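Glutathione s-transferase III (Zea mays, PDB 1AW9) probably catalyses the conjugation of reduced glutathione to hydrophobic electrophiles, a phi-class transferase reaction by which maize detoxifies certain herbicides. Local coordinates at residues A[14-19]-A[100-105]; A[20-25]-A[203-208]; A[183-186]-A[190-193]. All blocks are in the same frame, centred on the assembly; numbering follows the deposited sequence.

Overall arrangement
From the N terminus, the chain runs through strand 3-6 into helix 12-23, which supplies the first half of two contacts. Interaction 1 closes a loop of 80 residues when helix 92-122 brings residues 100-105 opposite 14-19, joining the thioredoxin-like domain to the helical domain. Interaction 2 opens at 20-25, before that loop has closed, so the two cross; it ends only at 203-208, near the C terminus, bringing helix 201-209 against helix 12-23. The two touch where V15 and T19 pack on T206. Interaction 3, a short turn between helices 182-185 and 188-199, falls wholly within the span of interaction 2 and follows interaction 1 in series.

Interaction 1 of 3, residues A[14-19]-A[100-105]; sequences VVRVAT and EVESHH
R16 and E102 reach for each other from opposite directions; their CA atoms, 12.1 Å apart, are the nearest pair between 14-19 and 100-105. The arginine leaves its helix with CG anti to the backbone N (chi1 -179°) and bends at chi3, whereas the glutamate bends earlier, at chi2. Their flat ends meet obliquely, the guanidinium and carboxylate planes 29° apart, and the salt bridge is long: R16 NH2 lies 3.8 Å from E102 OE2. Water 1 makes the closer link. Lying in the guanidinium plane at its edge, it accepts from R16 NH2 at 2.9 Å and donates to E102 OE2 at 2.8 Å. Both charges have further partners. R16 NH1 bonds N13 OD1 and R16 NE the carbonyl of N167, which fix the rotation of the guanidinium, while E102 OE1 forms a salt bridge with R68. The carboxylate sits between R16 and R68, whose positive charges probably stabilise its ionised form. This buried, water-bridged ion pair spans the interface of the thioredoxin-like and all-helical domains of the glutathione transferase fold, beside N13 and S67, which probably bind glutathione.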
ATOM      1  N   VAL A  14      -6.797  11.637 -23.969  1.00 15.72           N
ATOM      2  CA  VAL A  14      -7.539  12.381 -24.995  1.00 17.29           C
ATOM      3  C   VAL A  14      -6.610  12.454 -26.200  1.00 17.12           C
ATOM      4  O   VAL A  14      -7.016  12.183 -27.321  1.00 19.01           O
ATOM      5  CB  VAL A  14      -7.911  13.800 -24.543  1.00 16.87           C
ATOM      6  CG1 VAL A  14      -8.405  14.661 -25.727  1.00 14.82           C
ATOM      7  CG2 VAL A  14      -8.978  13.702 -23.497  1.00 16.01           C
ATOM      8  N   VAL A  15      -5.326  12.720 -25.961  1.00 18.72           N
ATOM      9  CA  VAL A  15      -4.362  12.773 -27.053  1.00 15.87           C
ATOM     10  C   VAL A  15      -4.241  11.436 -27.807  1.00 17.18           C
ATOM     11  O   VAL A  15      -3.954  11.439 -28.996  1.00 18.67           O
ATOM     12  CB  VAL A  15      -2.992  13.274 -26.569  1.00 15.03           C
ATOM     13  CG1 VAL A  15      -1.965  13.278 -27.727  1.00 14.59           C
ATOM     14  CG2 VAL A  15      -3.145  14.656 -25.972  1.00 11.65           C
ATOM     15  N   ARG A  16      -4.465  10.300 -27.144  1.00 17.28           N
ATOM     16  CA  ARG A  16      -4.396   9.011 -27.823  1.00 17.09           C
ATOM     17  C   ARG A  16      -5.482   8.916 -28.893  1.00 18.41           C
ATOM     18  O   ARG A  16      -5.338   8.170 -29.880  1.00 19.48           O
ATOM     19  CB  ARG A  16      -4.598   7.834 -26.849  1.00 16.86           C
ATOM     20  CG  ARG A  16      -4.513   6.418 -27.522  1.00 19.01           C
ATOM     21  CD  ARG A  16      -4.898   5.157 -26.650  1.00 20.85           C
ATOM     22  NE  ARG A  16      -3.935   4.921 -25.573  1.00 25.13           N
ATOM     23  CZ  ARG A  16      -4.124   5.306 -24.313  1.00 28.04           C
ATOM     24  NH1 ARG A  16      -5.262   5.900 -23.963  1.00 25.52           N
ATOM     25  NH2 ARG A  16      -3.101   5.313 -23.463  1.00 28.40           N
ATOM     26  N   VAL A  17      -6.623   9.558 -28.633  1.00 18.75           N
ATOM     27  CA  VAL A  17      -7.748   9.515 -29.580  1.00 17.91           C
ATOM     28  C   VAL A  17      -7.502  10.506 -30.705  1.00 17.35           C
ATOM     29  O   VAL A  17      -7.678  10.167 -31.859  1.00 16.97           O
ATOM     30  CB  VAL A  17      -9.108   9.791 -28.909  1.00 15.73           C
ATOM     31  CG1 VAL A  17     -10.221   9.705 -29.940  1.00 12.93           C
ATOM     32  CG2 VAL A  17      -9.350   8.771 -27.816  1.00 14.64           C
ATOM     33  N   ALA A  18      -7.073  11.712 -30.347  1.00 16.89           N
ATOM     34  CA  ALA A  18      -6.761  12.751 -31.313  1.00 18.32           C
ATOM     35  C   ALA A  18      -5.725  12.174 -32.304  1.00 20.29           C
ATOM     36  O   ALA A  18      -5.819  12.380 -33.519  1.00 21.89           O
ATOM     37  CB  ALA A  18      -6.197  13.976 -30.578  1.00 15.00           C
ATOM     38  N   THR A  19      -4.768  11.407 -31.779  1.00 20.28           N
ATOM     39  CA  THR A  19      -3.730  10.770 -32.578  1.00 19.41           C
ATOM     40  C   THR A  19      -4.382  10.010 -33.726  1.00 21.61           C
ATOM     41  O   THR A  19      -4.079  10.240 -34.889  1.00 23.25           O
ATOM     42  CB  THR A  19      -2.881   9.787 -31.719  1.00 18.02           C
ATOM     43  OG1 THR A  19      -2.122  10.528 -30.766  1.00 21.64           O
ATOM     44  CG2 THR A  19      -1.915   9.008 -32.552  1.00 16.68           C
ATOM     45  N   GLU A 100      -3.168  -5.526 -27.182  1.00 11.45           N
ATOM     46  CA  GLU A 100      -3.350  -5.936 -25.811  1.00 11.17           C
ATOM     47  C   GLU A 100      -2.083  -5.690 -24.963  1.00 13.13           C
ATOM     48  O   GLU A 100      -2.170  -5.288 -23.783  1.00 14.25           O
ATOM     49  CB  GLU A 100      -3.741  -7.391 -25.789  1.00 13.70           C
ATOM     50  CG  GLU A 100      -5.165  -7.560 -26.036  1.00 19.92           C
ATOM     51  CD  GLU A 100      -5.982  -6.992 -24.864  1.00 23.50           C
ATOM     52  OE1 GLU A 100      -5.960  -7.614 -23.773  1.00 25.28           O
ATOM     53  OE2 GLU A 100      -6.627  -5.932 -25.024  1.00 22.04           O
ATOM     54  N   VAL A 101      -0.901  -5.936 -25.533  1.00 11.20           N
ATOM     55  CA  VAL A 101       0.332  -5.690 -24.787  1.00 11.13           C
ATOM     56  C   VAL A 101       0.371  -4.226 -24.326  1.00 10.55           C
ATOM     57  O   VAL A 101       0.718  -3.934 -23.178  1.00 10.97           O
ATOM     58  CB  VAL A 101       1.605  -6.044 -25.619  1.00 10.06           C
ATOM     59  CG1 VAL A 101       2.860  -5.578 -24.899  1.00  9.55           C
ATOM     60  CG2 VAL A 101       1.678  -7.533 -25.827  1.00  8.23           C
ATOM     61  N   GLU A 102      -0.017  -3.310 -25.206  1.00 10.50           N
ATOM     62  CA  GLU A 102      -0.022  -1.881 -24.892  1.00 11.49           C
ATOM     63  C   GLU A 102      -0.992  -1.578 -23.748  1.00 12.48           C
ATOM     64  O   GLU A 102      -0.682  -0.797 -22.849  1.00 11.85           O
ATOM     65  CB  GLU A 102      -0.412  -1.058 -26.130  1.00  9.30           C
ATOM     66  CG  GLU A 102      -0.431   0.475 -25.950  1.00 11.47           C
ATOM     67  CD  GLU A 102      -1.762   1.037 -25.414  1.00 14.20           C
ATOM     68  OE1 GLU A 102      -2.824   0.637 -25.908  1.00 19.05           O
ATOM     69  OE2 GLU A 102      -1.767   1.883 -24.496  1.00 15.03           O
ATOM     70  N   SER A 103      -2.144  -2.235 -23.790  1.00 12.68           N
ATOM     71  CA  SER A 103      -3.217  -2.063 -22.840  1.00 12.64           C
ATOM     72  C   SER A 103      -2.872  -2.622 -21.481  1.00 13.07           C
ATOM     73  O   SER A 103      -3.158  -1.983 -20.463  1.00 12.90           O
ATOM     74  CB  SER A 103      -4.428  -2.804 -23.387  1.00 13.97           C
ATOM     75  OG  SER A 103      -5.634  -2.296 -22.882  1.00 22.33           O
ATOM     76  N   HIS A 104      -2.251  -3.797 -21.466  1.00 12.04           N
ATOM     77  CA  HIS A 104      -1.910  -4.459 -20.223  1.00 16.05           C
ATOM     78  C   HIS A 104      -0.508  -4.379 -19.699  1.00 15.81           C
ATOM     79  O   HIS A 104      -0.279  -4.721 -18.536  1.00 16.76           O
ATOM     80  CB  HIS A 104      -2.319  -5.908 -20.295  1.00 19.53           C
ATOM     81  CG  HIS A 104      -3.774  -6.062 -20.535  1.00 28.56           C
ATOM     82  ND1 HIS A 104      -4.712  -5.363 -19.797  1.00 31.00           N
ATOM     83  CD2 HIS A 104      -4.457  -6.707 -21.506  1.00 31.09           C
ATOM     84  CE1 HIS A 104      -5.911  -5.566 -20.310  1.00 31.97           C
ATOM     85  NE2 HIS A 104      -5.787  -6.375 -21.350  1.00 35.05           N
ATOM     86  N   HIS A 105       0.445  -3.980 -20.524  1.00 13.06           N
ATOM     87  CA  HIS A 105       1.819  -3.898 -20.059  1.00 12.83           C
ATOM     88  C   HIS A 105       2.463  -2.568 -20.148  1.00 12.39           C
ATOM     89  O   HIS A 105       3.234  -2.193 -19.273  1.00 15.34           O
ATOM     90  CB  HIS A 105       2.680  -4.890 -20.794  1.00 12.44           C
ATOM     91  CG  HIS A 105       2.338  -6.273 -20.454  1.00 15.24           C
ATOM     92  ND1 HIS A 105       1.446  -7.012 -21.197  1.00 16.69           N
ATOM     93  CD2 HIS A 105       2.664  -7.027 -19.382  1.00 17.60           C
ATOM     94  CE1 HIS A 105       1.239  -8.164 -20.593  1.00 20.40           C
ATOM     95  NE2 HIS A 105       1.964  -8.198 -19.487  1.00 18.49           N
TER
HETATM   96  O   HOH W   1      -0.429   4.186 -23.793  1.00 23.15           O

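Interaction 2 of 3, residues A[20-25]-A[203-208]; sequences VLNEKG and FQKTVA
The C-terminal end of helix 12-23, the first helix of the thioredoxin-like domain, is joined here to helix 201-209, and N22 and T206 form the polar centre of the join. N22 ND2 donates to T206 OG1 at 2.7 Å, with an N-H...O angle of 155°. The hydroxyl lies close to the amide plane, 13° out of it, as suits an N-H that points within that plane. The asparagine swings its amide toward the second helix with CG anti to its carbonyl carbon (chi1 -68°), and the threonine side chain crosses it at a slant. T206 OG1 is also hydrogen-bonded to the carbonyl oxygen of A202, one turn back on its own helix, so the hydroxyl is gripped from two sides of the contact and both groups are held in rotation.

The other end of the amide faces K205. Its aliphatic chain runs past N22, with K205 CD 3.7 Å from N22 OD1, and then bends at chi3, bringing the ammonium close to the backbone of N22. Two waters complete the link: water 3 donates to N22 OD1 at 3.0 Å and water 2 to N22 O at 2.7 Å, each with only a weak bond from K205 NZ. N22 O also accepts from G25 N at 2.8 Å, within the Schellman motif that ends the helix. G25 takes the positive phi of that motif.

E23 makes its main polar contact outside this pair, a salt bridge with R200, beside a hydrogen bond to T83. The ring of F203 packs on T19 of helix 12-23 and on W194 and V198 of helix 188-199, while N22 and L21 rest on F28 of strand 28-31, so that this end of helix 12-23 meets both strand 28-31 and helix 201-209.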
ATOM      1  N   VAL A  20      -5.301   9.119 -33.400  1.00 21.33           N
ATOM      2  CA  VAL A  20      -5.964   8.341 -34.410  1.00 20.85           C
ATOM      3  C   VAL A  20      -6.880   9.192 -35.303  1.00 23.69           C
ATOM      4  O   VAL A  20      -6.962   8.936 -36.501  1.00 25.48           O
ATOM      5  CB  VAL A  20      -6.674   7.135 -33.770  1.00 20.23           C
ATOM      6  CG1 VAL A  20      -7.651   6.497 -34.712  1.00 18.54           C
ATOM      7  CG2 VAL A  20      -5.643   6.103 -33.397  1.00 17.48           C
ATOM      8  N   LEU A  21      -7.494  10.248 -34.776  1.00 23.65           N
ATOM      9  CA  LEU A  21      -8.370  11.072 -35.621  1.00 24.46           C
ATOM     10  C   LEU A  21      -7.566  11.826 -36.695  1.00 26.63           C
ATOM     11  O   LEU A  21      -8.008  11.924 -37.836  1.00 27.18           O
ATOM     12  CB  LEU A  21      -9.233  12.038 -34.797  1.00 22.20           C
ATOM     13  CG  LEU A  21     -10.257  11.462 -33.782  1.00 21.40           C
ATOM     14  CD1 LEU A  21     -10.858  12.570 -32.981  1.00 19.14           C
ATOM     15  CD2 LEU A  21     -11.351  10.670 -34.415  1.00 21.75           C
ATOM     16  N   ASN A  22      -6.374  12.313 -36.356  1.00 26.72           N
ATOM     17  CA  ASN A  22      -5.555  13.000 -37.342  1.00 26.68           C
ATOM     18  C   ASN A  22      -5.006  12.047 -38.384  1.00 28.37           C
ATOM     19  O   ASN A  22      -4.907  12.395 -39.544  1.00 31.38           O
ATOM     20  CB  ASN A  22      -4.421  13.729 -36.684  1.00 25.14           C
ATOM     21  CG  ASN A  22      -4.908  14.858 -35.883  1.00 28.52           C
ATOM     22  OD1 ASN A  22      -5.790  15.573 -36.319  1.00 28.45           O
ATOM     23  ND2 ASN A  22      -4.394  15.010 -34.670  1.00 30.77           N
ATOM     24  N   GLU A  23      -4.645  10.836 -37.996  1.00 27.78           N
ATOM     25  CA  GLU A  23      -4.115   9.903 -38.972  1.00 26.32           C
ATOM     26  C   GLU A  23      -5.161   9.688 -40.049  1.00 26.66           C
ATOM     27  O   GLU A  23      -4.845   9.689 -41.221  1.00 27.97           O
ATOM     28  CB  GLU A  23      -3.754   8.575 -38.314  1.00 24.98           C
ATOM     29  CG  GLU A  23      -2.465   8.595 -37.521  1.00 28.76           C
ATOM     30  CD  GLU A  23      -1.206   8.571 -38.393  1.00 30.77           C
ATOM     31  OE1 GLU A  23      -1.286   8.194 -39.579  1.00 33.70           O
ATOM     32  OE2 GLU A  23      -0.121   8.913 -37.897  1.00 31.12           O
ATOM     33  N   LYS A  24      -6.402   9.464 -39.626  1.00 27.00           N
ATOM     34  CA  LYS A  24      -7.544   9.240 -40.509  1.00 27.29           C
ATOM     35  C   LYS A  24      -7.979  10.561 -41.172  1.00 27.29           C
ATOM     36  O   LYS A  24      -8.877  10.582 -42.015  1.00 28.75           O
ATOM     37  CB  LYS A  24      -8.709   8.671 -39.687  1.00 25.91           C
ATOM     38  CG  LYS A  24      -8.538   7.211 -39.308  1.00 24.89           C
ATOM     39  CD  LYS A  24      -8.995   6.364 -40.457  1.00 24.80           C
ATOM     40  CE  LYS A  24      -8.297   5.050 -40.489  1.00 25.13           C
ATOM     41  NZ  LYS A  24      -8.466   4.432 -41.827  1.00 24.82           N
ATOM     42  N   GLY A  25      -7.337  11.657 -40.776  1.00 27.62           N
ATOM     43  CA  GLY A  25      -7.673  12.959 -41.304  1.00 27.43           C
ATOM     44  C   GLY A  25      -9.132  13.365 -41.098  1.00 30.30           C
ATOM     45  O   GLY A  25      -9.670  14.164 -41.878  1.00 31.88           O
ATOM     46  N   PHE A 203       1.066  12.904 -36.569  1.00 25.78           N
ATOM     47  CA  PHE A 203       1.496  13.074 -35.208  1.00 25.63           C
ATOM     48  C   PHE A 203       1.955  14.470 -34.936  1.00 26.93           C
ATOM     49  O   PHE A 203       1.698  14.999 -33.865  1.00 28.43           O
ATOM     50  CB  PHE A 203       2.558  12.077 -34.788  1.00 26.06           C
ATOM     51  CG  PHE A 203       2.658  11.957 -33.300  1.00 28.08           C
ATOM     52  CD1 PHE A 203       1.527  11.625 -32.545  1.00 27.92           C
ATOM     53  CD2 PHE A 203       3.819  12.283 -32.641  1.00 28.54           C
ATOM     54  CE1 PHE A 203       1.560  11.634 -31.161  1.00 28.93           C
ATOM     55  CE2 PHE A 203       3.868  12.296 -31.248  1.00 29.95           C
ATOM     56  CZ  PHE A 203       2.738  11.973 -30.507  1.00 29.93           C
ATOM     57  N   GLN A 204       2.600  15.087 -35.922  1.00 29.74           N
ATOM     58  CA  GLN A 204       3.101  16.458 -35.815  1.00 30.48           C
ATOM     59  C   GLN A 204       1.979  17.412 -35.527  1.00 31.09           C
ATOM     60  O   GLN A 204       2.135  18.359 -34.746  1.00 30.22           O
ATOM     61  CB  GLN A 204       3.782  16.870 -37.114  1.00 33.97           C
ATOM     62  CG  GLN A 204       5.172  16.314 -37.231  1.00 39.49           C
ATOM     63  CD  GLN A 204       5.952  16.639 -35.984  1.00 44.78           C
ATOM     64  OE1 GLN A 204       6.382  17.780 -35.798  1.00 50.00           O
ATOM     65  NE2 GLN A 204       6.056  15.675 -35.070  1.00 46.94           N
ATOM     66  N   LYS A 205       0.845  17.138 -36.170  1.00 31.96           N
ATOM     67  CA  LYS A 205      -0.378  17.931 -36.037  1.00 33.88           C
ATOM     68  C   LYS A 205      -0.892  17.784 -34.609  1.00 32.85           C
ATOM     69  O   LYS A 205      -1.116  18.777 -33.895  1.00 32.25           O
ATOM     70  CB  LYS A 205      -1.440  17.416 -37.031  1.00 37.53           C
ATOM     71  CG  LYS A 205      -2.571  18.402 -37.430  1.00 42.01           C
ATOM     72  CD  LYS A 205      -3.639  17.732 -38.346  1.00 45.37           C
ATOM     73  CE  LYS A 205      -2.996  16.953 -39.524  1.00 48.53           C
ATOM     74  NZ  LYS A 205      -3.925  15.961 -40.190  1.00 48.76           N
ATOM     75  N   THR A 206      -1.036  16.531 -34.191  1.00 31.68           N
ATOM     76  CA  THR A 206      -1.502  16.208 -32.849  1.00 30.28           C
ATOM     77  C   THR A 206      -0.688  16.950 -31.785  1.00 29.80           C
ATOM     78  O   THR A 206      -1.244  17.654 -30.962  1.00 30.16           O
ATOM     79  CB  THR A 206      -1.396  14.698 -32.595  1.00 31.82           C
ATOM     80  OG1 THR A 206      -2.067  13.992 -33.648  1.00 29.19           O
ATOM     81  CG2 THR A 206      -2.027  14.344 -31.240  1.00 30.93           C
ATOM     82  N   VAL A 207       0.627  16.800 -31.824  1.00 29.98           N
ATOM     83  CA  VAL A 207       1.497  17.458 -30.865  1.00 32.53           C
ATOM     84  C   VAL A 207       1.252  18.953 -30.882  1.00 34.82           C
ATOM     85  O   VAL A 207       1.239  19.606 -29.833  1.00 34.34           O
ATOM     86  CB  VAL A 207       3.005  17.209 -31.186  1.00 33.48           C
ATOM     87  CG1 VAL A 207       3.876  18.192 -30.429  1.00 32.98           C
ATOM     88  CG2 VAL A 207       3.411  15.785 -30.824  1.00 32.04           C
ATOM     89  N   ALA A 208       1.098  19.491 -32.088  1.00 37.73           N
ATOM     90  CA  ALA A 208       0.855  20.914 -32.285  1.00 39.73           C
ATOM     91  C   ALA A 208      -0.362  21.435 -31.525  1.00 40.90           C
ATOM     92  O   ALA A 208      -0.385  22.598 -31.100  1.00 41.54           O
ATOM     93  CB  ALA A 208       0.692  21.197 -33.752  1.00 41.36           C
TER
HETATM   94  O   HOH W   2      -4.287  13.502 -41.982  1.00 46.24           O
HETATM   95  O   HOH W   3      -7.083  15.376 -39.064  1.00 69.35           O

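Interaction 3 of 3, residues A[183-186]-A[190-193]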
ATOM      1  N   LEU A 183      14.326   5.400 -20.451  1.00 18.53           N
ATOM      2  CA  LEU A 183      13.867   4.027 -20.636  1.00 19.11           C
ATOM      3  C   LEU A 183      13.711   3.746 -22.126  1.00 19.57           C
ATOM      4  O   LEU A 183      13.977   2.644 -22.604  1.00 18.41           O
ATOM      5  CB  LEU A 183      12.541   3.807 -19.884  1.00 19.52           C
ATOM      6  CG  LEU A 183      12.654   3.877 -18.349  1.00 19.29           C
ATOM      7  CD1 LEU A 183      11.290   4.016 -17.716  1.00 19.96           C
ATOM      8  CD2 LEU A 183      13.387   2.663 -17.812  1.00 20.44           C
ATOM      9  N   VAL A 184      13.310   4.777 -22.857  1.00 18.71           N
ATOM     10  CA  VAL A 184      13.127   4.662 -24.291  1.00 20.86           C
ATOM     11  C   VAL A 184      14.438   4.892 -25.014  1.00 20.57           C
ATOM     12  O   VAL A 184      14.856   4.085 -25.847  1.00 21.70           O
ATOM     13  CB  VAL A 184      12.078   5.685 -24.820  1.00 22.26           C
ATOM     14  CG1 VAL A 184      12.147   5.811 -26.359  1.00 20.79           C
ATOM     15  CG2 VAL A 184      10.685   5.260 -24.383  1.00 22.41           C
ATOM     16  N   ALA A 185      15.105   5.977 -24.662  1.00 17.79           N
ATOM     17  CA  ALA A 185      16.349   6.319 -25.316  1.00 19.40           C
ATOM     18  C   ALA A 185      17.423   5.236 -25.255  1.00 19.44           C
ATOM     19  O   ALA A 185      18.112   4.971 -26.231  1.00 22.43           O
ATOM     20  CB  ALA A 185      16.881   7.635 -24.759  1.00 18.26           C
ATOM     21  N   ALA A 186      17.505   4.555 -24.134  1.00 17.12           N
ATOM     22  CA  ALA A 186      18.520   3.557 -23.941  1.00 15.82           C
ATOM     23  C   ALA A 186      18.291   2.285 -24.703  1.00 16.06           C
ATOM     24  O   ALA A 186      19.099   1.363 -24.636  1.00 18.59           O
ATOM     25  CB  ALA A 186      18.627   3.255 -22.473  1.00 17.52           C
ATOM     26  N   VAL A 190      13.691   0.647 -29.764  1.00 17.61           N
ATOM     27  CA  VAL A 190      12.530   1.314 -29.208  1.00 14.66           C
ATOM     28  C   VAL A 190      12.685   2.772 -29.605  1.00 15.53           C
ATOM     29  O   VAL A 190      11.774   3.337 -30.208  1.00 15.95           O
ATOM     30  CB  VAL A 190      12.431   1.143 -27.688  1.00 16.14           C
ATOM     31  CG1 VAL A 190      11.185   1.872 -27.147  1.00 15.60           C
ATOM     32  CG2 VAL A 190      12.332  -0.346 -27.368  1.00 15.81           C
ATOM     33  N   LYS A 191      13.880   3.329 -29.386  1.00 15.92           N
ATOM     34  CA  LYS A 191      14.198   4.720 -29.727  1.00 17.66           C
ATOM     35  C   LYS A 191      13.963   5.054 -31.217  1.00 18.45           C
ATOM     36  O   LYS A 191      13.290   6.042 -31.544  1.00 19.21           O
ATOM     37  CB  LYS A 191      15.639   5.016 -29.329  1.00 21.26           C
ATOM     38  CG  LYS A 191      16.034   6.448 -29.483  1.00 23.17           C
ATOM     39  CD  LYS A 191      17.435   6.591 -28.972  1.00 29.55           C
ATOM     40  CE  LYS A 191      18.069   7.894 -29.400  1.00 32.54           C
ATOM     41  NZ  LYS A 191      18.407   7.865 -30.863  1.00 39.88           N
ATOM     42  N   ALA A 192      14.505   4.236 -32.119  1.00 18.31           N
ATOM     43  CA  ALA A 192      14.306   4.436 -33.558  1.00 17.53           C
ATOM     44  C   ALA A 192      12.799   4.407 -33.868  1.00 18.40           C
ATOM     45  O   ALA A 192      12.256   5.308 -34.512  1.00 19.81           O
ATOM     46  CB  ALA A 192      15.001   3.334 -34.307  1.00 17.64           C
ATOM     47  N   TRP A 193      12.128   3.370 -33.372  1.00 18.63           N
ATOM     48  CA  TRP A 193      10.693   3.187 -33.559  1.00 17.25           C
ATOM     49  C   TRP A 193       9.919   4.409 -33.108  1.00 17.88           C
ATOM     50  O   TRP A 193       9.018   4.866 -33.797  1.00 18.96           O
ATOM     51  CB  TRP A 193      10.243   1.951 -32.797  1.00 15.27           C
ATOM     52  CG  TRP A 193       8.762   1.784 -32.645  1.00 18.13           C
ATOM     53  CD1 TRP A 193       7.869   1.459 -33.621  1.00 19.21           C
ATOM     54  CD2 TRP A 193       8.022   1.794 -31.411  1.00 19.37           C
ATOM     55  NE1 TRP A 193       6.623   1.241 -33.076  1.00 18.14           N
ATOM     56  CE2 TRP A 193       6.690   1.433 -31.717  1.00 19.95           C
ATOM     57  CE3 TRP A 193       8.360   2.054 -30.070  1.00 18.34           C
ATOM     58  CZ2 TRP A 193       5.691   1.321 -30.727  1.00 19.98           C
ATOM     59  CZ3 TRP A 193       7.357   1.943 -29.080  1.00 21.07           C
ATOM     60  CH2 TRP A 193       6.044   1.581 -29.423  1.00 17.57           C
TER
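V184 and V190 each hold CG1 anti to the backbone N, with chi1 of 166° and 180°, and these two methyls are the ones that meet, at 4.1 Å between V184 CG1 and V190 CG1. The valine side chains cross at about a right angle, and it is one CG1 branch of each that makes the contact. V184 CG1 also lies 4.1 Å from K191 CA, and thus rests against the backbone of the second helix as well as against its neighbour's methyl.

K191 sets off in the same way, its CG anti to the backbone N, and its chain stays extended until it bends at chi4. That course carries the methylenes alongside the end of the preceding helix: K191 CB lies 3.7 Å from V184 O, and K191 CD approaches A185 O to 3.3 Å. K191 CD also lies 4.4 Å from A185 CB. These are contacts of aliphatic carbon with carbonyl oxygen and methyl, and no hydrogen bond crosses between the two segments. The result is a short turn linking two consecutive helices of the all-helical C-terminal domain of the glutathione transferase fold, in which helix 182-185 passes into helix 188-199 over only a few residues. An alanine in place of K191 is likely to uncover the A185 carbonyl and methyl, because the methylenes from CG outward that lie over them would be gone.

The ammonium leads away from the turn, where K191 NZ has a long, weak ion pair with E195 one turn further along its own helix. On the buried side, V184 packs on L172 and L175 of helix 169-176, and V190 on Y146 of helix 129-152, while E147 of that same helix accepts a hydrogen bond from V190 N.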